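Local coordinates for protein beta-1,4-galactanase (Thielavia heterothallica, PDB 1HJS) that hydrolyses beta-1,4-galactosidic linkages in type I arabinogalactans as a family 53 glycoside hydrolase, at residues V7-G19 / N56-A69. Sequence-based numbering, arbitrary orientation.
Sequences VDWSSVVVEERAG and NYNLDYNIAIAKRA
Tyr61 of helix 59-71 reaches across to the start of helix 12-17. From CB, CG lies anti to the backbone N (chi1 176°), which brings the end of the ring up to Ser10 and Val13. One ring face has the backbone N of Tyr57 above its rim. Farther out, Tyr61 CE2 packs on Val13 CB at 3.5 Å, while CE1 and CZ have Ser10 O at the ring edge. At the tip, Tyr61 OH donates to Ser10 O (2.6 Å), in the carbonyl plane. Tyr61 OH also accepts from Val14 N at 3.3 Å and, weakly, from Val13 N. The hydroxyl thus joins the Ser10 carbonyl to amides in the first turn of helix 12-17. A phenylalanine in its place would probably leave Ser10 O and Val14 N without this shared partner.

Farther along, Ile65 CG2 presses tightly on Val13 CG2 (3.4 Å). Ile65 O lies in the Trp9 ring plane, at its edge, 3.2 Å from Trp9 CZ2. Arg68 forms an end-on salt bridge with Glu16: Arg68 NH1 donates to Glu16 OE1 (2.9 Å) and NH2 to OE2 (2.7 Å). Arg68 also pairs with Glu33 of helix 32-38. A water bridges Arg17 NH1 and Asn56 OD1.

The axes of 12-17 and 59-69 cross at 90°, with a closest approach of 11.3 Å. Helix 12-17 follows strand 4-8 of this TIM barrel, and helix 59-71 packs on adjacent strand 43-48 through Ile65 and Ala69.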
loop_
_atom_site.group_PDB
_atom_site.type_symbol
_atom_site.label_atom_id
_atom_site.label_comp_id
_atom_site.label_asym_id
_atom_site.label_seq_id
_atom_site.Cartn_x
_atom_site.Cartn_y
_atom_site.Cartn_z
ATOM N N VAL A 7 -8.603 0.195 -1.771
ATOM C CA VAL A 7 -7.976 1.335 -2.409
ATOM C C VAL A 7 -7.241 2.081 -1.311
ATOM O O VAL A 7 -7.569 1.947 -0.124
ATOM C CB VAL A 7 -9.016 2.313 -3.034
ATOM C CG1 VAL A 7 -9.910 1.578 -4.014
ATOM C CG2 VAL A 7 -9.849 2.980 -1.929
ATOM N N ASP A 8 -6.229 2.839 -1.700
ATOM C CA ASP A 8 -5.506 3.663 -0.753
ATOM C C ASP A 8 -6.213 5.013 -0.923
ATOM O O ASP A 8 -6.197 5.589 -2.012
ATOM C CB ASP A 8 -4.034 3.774 -1.152
ATOM C CG ASP A 8 -3.217 4.562 -0.147
ATOM O OD1 ASP A 8 -3.627 5.685 0.208
ATOM O OD2 ASP A 8 -2.154 4.063 0.280
ATOM N N TRP A 9 -6.852 5.505 0.136
ATOM C CA TRP A 9 -7.586 6.764 0.047
ATOM C C TRP A 9 -6.986 7.856 0.930
ATOM O O TRP A 9 -7.664 8.820 1.288
ATOM C CB TRP A 9 -9.052 6.519 0.431
ATOM C CG TRP A 9 -9.297 6.398 1.918
ATOM C CD1 TRP A 9 -8.482 5.805 2.846
ATOM C CD2 TRP A 9 -10.440 6.878 2.638
ATOM N NE1 TRP A 9 -9.048 5.892 4.098
ATOM C CE2 TRP A 9 -10.249 6.544 3.999
ATOM C CE3 TRP A 9 -11.610 7.559 2.264
ATOM C CZ2 TRP A 9 -11.187 6.868 4.991
ATOM C CZ3 TRP A 9 -12.544 7.883 3.254
ATOM C CH2 TRP A 9 -12.322 7.536 4.598
ATOM N N SER A 10 -5.706 7.708 1.253
ATOM C CA SER A 10 -4.997 8.647 2.125
ATOM C C SER A 10 -5.264 10.134 1.913
ATOM O O SER A 10 -5.441 10.875 2.878
ATOM C CB SER A 10 -3.487 8.401 2.037
ATOM O OG SER A 10 -3.169 7.047 2.314
ATOM N N SER A 11 -5.292 10.566 0.658
ATOM C CA SER A 11 -5.503 11.976 0.328
ATOM C C SER A 11 -6.920 12.509 0.541
ATOM O O SER A 11 -7.165 13.692 0.303
ATOM C CB SER A 11 -5.142 12.213 -1.132
ATOM O OG SER A 11 -6.098 11.580 -1.966
ATOM N N VAL A 12 -7.845 11.657 0.973
ATOM C CA VAL A 12 -9.232 12.091 1.149
ATOM C C VAL A 12 -9.437 13.445 1.841
ATOM O O VAL A 12 -10.078 14.329 1.274
ATOM C CB VAL A 12 -10.080 11.009 1.870
ATOM C CG1 VAL A 12 -9.512 10.706 3.249
ATOM C CG2 VAL A 12 -11.541 11.479 1.968
ATOM N N VAL A 13 -8.903 13.619 3.046
ATOM C CA VAL A 13 -9.076 14.884 3.758
ATOM C C VAL A 13 -8.330 16.031 3.078
ATOM O O VAL A 13 -8.791 17.172 3.076
ATOM C CB VAL A 13 -8.632 14.759 5.241
ATOM C CG1 VAL A 13 -8.468 16.141 5.868
ATOM C CG2 VAL A 13 -9.681 13.968 6.015
ATOM N N VAL A 14 -7.173 15.731 2.497
ATOM C CA VAL A 14 -6.413 16.764 1.804
ATOM C C VAL A 14 -7.276 17.314 0.668
ATOM O O VAL A 14 -7.348 18.525 0.455
ATOM C CB VAL A 14 -5.093 16.196 1.221
ATOM C CG1 VAL A 14 -4.442 17.222 0.295
ATOM C CG2 VAL A 14 -4.134 15.851 2.352
ATOM N N GLU A 15 -7.940 16.413 -0.053
ATOM C CA GLU A 15 -8.797 16.810 -1.166
ATOM C C GLU A 15 -10.079 17.508 -0.721
ATOM O O GLU A 15 -10.502 18.480 -1.341
ATOM C CB GLU A 15 -9.141 15.592 -2.026
ATOM C CG GLU A 15 -7.986 15.118 -2.896
ATOM C CD GLU A 15 -7.662 16.085 -4.027
ATOM O OE1 GLU A 15 -7.457 17.287 -3.756
ATOM O OE2 GLU A 15 -7.608 15.637 -5.193
ATOM N N GLU A 16 -10.699 17.017 0.346
ATOM C CA GLU A 16 -11.918 17.646 0.836
ATOM C C GLU A 16 -11.594 19.073 1.269
ATOM O O GLU A 16 -12.369 19.995 1.023
ATOM C CB GLU A 16 -12.499 16.846 2.007
ATOM C CG GLU A 16 -12.891 15.428 1.618
ATOM C CD GLU A 16 -13.388 14.601 2.787
ATOM O OE1 GLU A 16 -12.989 14.881 3.936
ATOM O OE2 GLU A 16 -14.163 13.653 2.549
ATOM N N ARG A 17 -10.436 19.256 1.899
ATOM C CA ARG A 17 -10.026 20.585 2.348
ATOM C C ARG A 17 -9.701 21.477 1.158
ATOM O O ARG A 17 -9.705 22.701 1.270
ATOM C CB ARG A 17 -8.801 20.495 3.257
ATOM C CG ARG A 17 -9.094 19.934 4.633
ATOM C CD ARG A 17 -7.816 19.777 5.427
ATOM N NE ARG A 17 -8.073 19.244 6.758
ATOM C CZ ARG A 17 -7.130 18.771 7.566
ATOM N NH1 ARG A 17 -5.862 18.759 7.180
ATOM N NH2 ARG A 17 -7.462 18.306 8.763
ATOM N N ALA A 18 -9.409 20.858 0.020
ATOM C CA ALA A 18 -9.094 21.610 -1.189
ATOM C C ALA A 18 -10.371 21.934 -1.958
ATOM O O ALA A 18 -10.319 22.484 -3.059
ATOM C CB ALA A 18 -8.140 20.821 -2.074
ATOM N N GLY A 19 -11.514 21.573 -1.381
ATOM C CA GLY A 19 -12.788 21.871 -2.013
ATOM C C GLY A 19 -13.437 20.757 -2.817
ATOM O O GLY A 19 -14.493 20.958 -3.418
ATOM N N ASN A 56 -0.284 16.474 7.389
ATOM C CA ASN A 56 -0.947 15.524 6.505
ATOM C C ASN A 56 -0.332 14.142 6.635
ATOM O O ASN A 56 0.884 13.993 6.581
ATOM C CB ASN A 56 -0.861 15.987 5.050
ATOM C CG ASN A 56 -1.650 17.263 4.799
ATOM O OD1 ASN A 56 -2.857 17.330 5.055
ATOM N ND2 ASN A 56 -0.967 18.288 4.307
ATOM N N TYR A 57 -1.190 13.143 6.809
ATOM C CA TYR A 57 -0.781 11.750 6.942
ATOM C C TYR A 57 -0.124 11.398 8.279
ATOM O O TYR A 57 0.448 10.316 8.416
ATOM C CB TYR A 57 0.147 11.356 5.787
ATOM C CG TYR A 57 -0.332 11.853 4.444
ATOM C CD1 TYR A 57 -1.652 11.655 4.035
ATOM C CD2 TYR A 57 0.519 12.563 3.599
ATOM C CE1 TYR A 57 -2.118 12.162 2.815
ATOM C CE2 TYR A 57 0.067 13.071 2.377
ATOM C CZ TYR A 57 -1.248 12.870 1.995
ATOM O OH TYR A 57 -1.688 13.395 0.799
ATOM N N ASN A 58 -0.191 12.292 9.266
ATOM C CA ASN A 58 0.393 11.951 10.560
ATOM C C ASN A 58 -0.620 11.060 11.266
ATOM O O ASN A 58 -1.697 10.818 10.724
ATOM C CB ASN A 58 0.762 13.211 11.379
ATOM C CG ASN A 58 -0.442 14.023 11.859
ATOM O OD1 ASN A 58 -0.268 15.126 12.398
ATOM N ND2 ASN A 58 -1.639 13.501 11.684
ATOM N N LEU A 59 -0.300 10.565 12.460
ATOM C CA LEU A 59 -1.219 9.660 13.146
ATOM C C LEU A 59 -2.615 10.225 13.415
ATOM O O LEU A 59 -3.610 9.515 13.250
ATOM C CB LEU A 59 -0.593 9.153 14.451
ATOM C CG LEU A 59 -1.271 7.921 15.064
ATOM C CD1 LEU A 59 -1.327 6.785 14.043
ATOM C CD2 LEU A 59 -0.505 7.481 16.301
ATOM N N ASP A 60 -2.700 11.486 13.828
ATOM C CA ASP A 60 -4.007 12.088 14.095
ATOM C C ASP A 60 -4.854 12.112 12.830
ATOM O O ASP A 60 -6.047 11.824 12.861
ATOM C CB ASP A 60 -3.860 13.517 14.621
ATOM C CG ASP A 60 -3.370 13.563 16.055
ATOM O OD1 ASP A 60 -3.626 12.594 16.802
ATOM O OD2 ASP A 60 -2.746 14.574 16.432
ATOM N N TYR A 61 -4.221 12.478 11.721
ATOM C CA TYR A 61 -4.891 12.541 10.427
ATOM C C TYR A 61 -5.451 11.165 10.093
ATOM O O TYR A 61 -6.595 11.029 9.663
ATOM C CB TYR A 61 -3.881 12.984 9.361
ATOM C CG TYR A 61 -4.405 13.013 7.941
ATOM C CD1 TYR A 61 -4.519 11.844 7.188
ATOM C CD2 TYR A 61 -4.766 14.221 7.341
ATOM C CE1 TYR A 61 -4.977 11.880 5.863
ATOM C CE2 TYR A 61 -5.224 14.267 6.026
ATOM C CZ TYR A 61 -5.328 13.099 5.293
ATOM O OH TYR A 61 -5.798 13.156 3.996
ATOM N N ASN A 62 -4.638 10.139 10.315
ATOM C CA ASN A 62 -5.035 8.768 10.033
ATOM C C ASN A 62 -6.112 8.218 10.961
ATOM O O ASN A 62 -6.964 7.440 10.536
ATOM C CB ASN A 62 -3.804 7.871 10.061
ATOM C CG ASN A 62 -3.089 7.854 8.733
ATOM O OD1 ASN A 62 -3.547 7.216 7.786
ATOM N ND2 ASN A 62 -1.975 8.575 8.644
ATOM N N ILE A 63 -6.076 8.610 12.228
ATOM C CA ILE A 63 -7.095 8.137 13.157
ATOM C C ILE A 63 -8.433 8.752 12.760
ATOM O O ILE A 63 -9.469 8.091 12.797
ATOM C CB ILE A 63 -6.736 8.509 14.620
ATOM C CG1 ILE A 63 -5.592 7.608 15.098
ATOM C CG2 ILE A 63 -7.962 8.353 15.527
ATOM C CD1 ILE A 63 -5.028 7.971 16.453
ATOM N N ALA A 64 -8.406 10.014 12.348
ATOM C CA ALA A 64 -9.635 10.690 11.943
ATOM C C ALA A 64 -10.308 9.992 10.757
ATOM O O ALA A 64 -11.513 9.723 10.795
ATOM C CB ALA A 64 -9.349 12.147 11.604
ATOM N N ILE A 65 -9.551 9.691 9.703
ATOM C CA ILE A 65 -10.173 9.034 8.559
ATOM C C ILE A 65 -10.427 7.552 8.812
ATOM O O ILE A 65 -11.344 6.975 8.234
ATOM C CB ILE A 65 -9.364 9.233 7.252
ATOM C CG1 ILE A 65 -7.955 8.650 7.380
ATOM C CG2 ILE A 65 -9.282 10.720 6.928
ATOM C CD1 ILE A 65 -7.158 8.735 6.079
ATOM N N ALA A 66 -9.633 6.939 9.687
ATOM C CA ALA A 66 -9.842 5.527 10.013
ATOM C C ALA A 66 -11.206 5.370 10.693
ATOM O O ALA A 66 -11.916 4.394 10.456
ATOM C CB ALA A 66 -8.737 5.016 10.927
ATOM N N LYS A 67 -11.562 6.328 11.549
ATOM C CA LYS A 67 -12.856 6.293 12.230
ATOM C C LYS A 67 -13.967 6.376 11.189
ATOM O O LYS A 67 -14.985 5.705 11.306
ATOM C CB LYS A 67 -12.980 7.457 13.218
ATOM C CG LYS A 67 -12.178 7.293 14.492
ATOM C CD LYS A 67 -12.242 8.566 15.308
ATOM C CE LYS A 67 -11.527 8.414 16.632
ATOM N NZ LYS A 67 -11.512 9.701 17.399
ATOM N N ARG A 68 -13.760 7.199 10.165
ATOM C CA ARG A 68 -14.752 7.364 9.109
ATOM C C ARG A 68 -14.880 6.078 8.308
ATOM O O ARG A 68 -15.984 5.673 7.939
ATOM C CB ARG A 68 -14.363 8.524 8.184
ATOM C CG ARG A 68 -14.639 9.898 8.783
ATOM C CD ARG A 68 -14.057 11.013 7.917
ATOM N NE ARG A 68 -14.534 10.957 6.539
ATOM C CZ ARG A 68 -14.167 11.808 5.588
ATOM N NH1 ARG A 68 -13.312 12.793 5.860
ATOM N NH2 ARG A 68 -14.651 11.676 4.360
ATOM N N ALA A 69 -13.746 5.431 8.047
ATOM C CA ALA A 69 -13.748 4.183 7.294
ATOM C C ALA A 69 -14.517 3.133 8.089
ATOM O O ALA A 69 -15.362 2.413 7.545
ATOM C CB ALA A 69 -12.308 3.708 7.041
HETATM O O HOH W 1 -4.734 19.146 4.819
#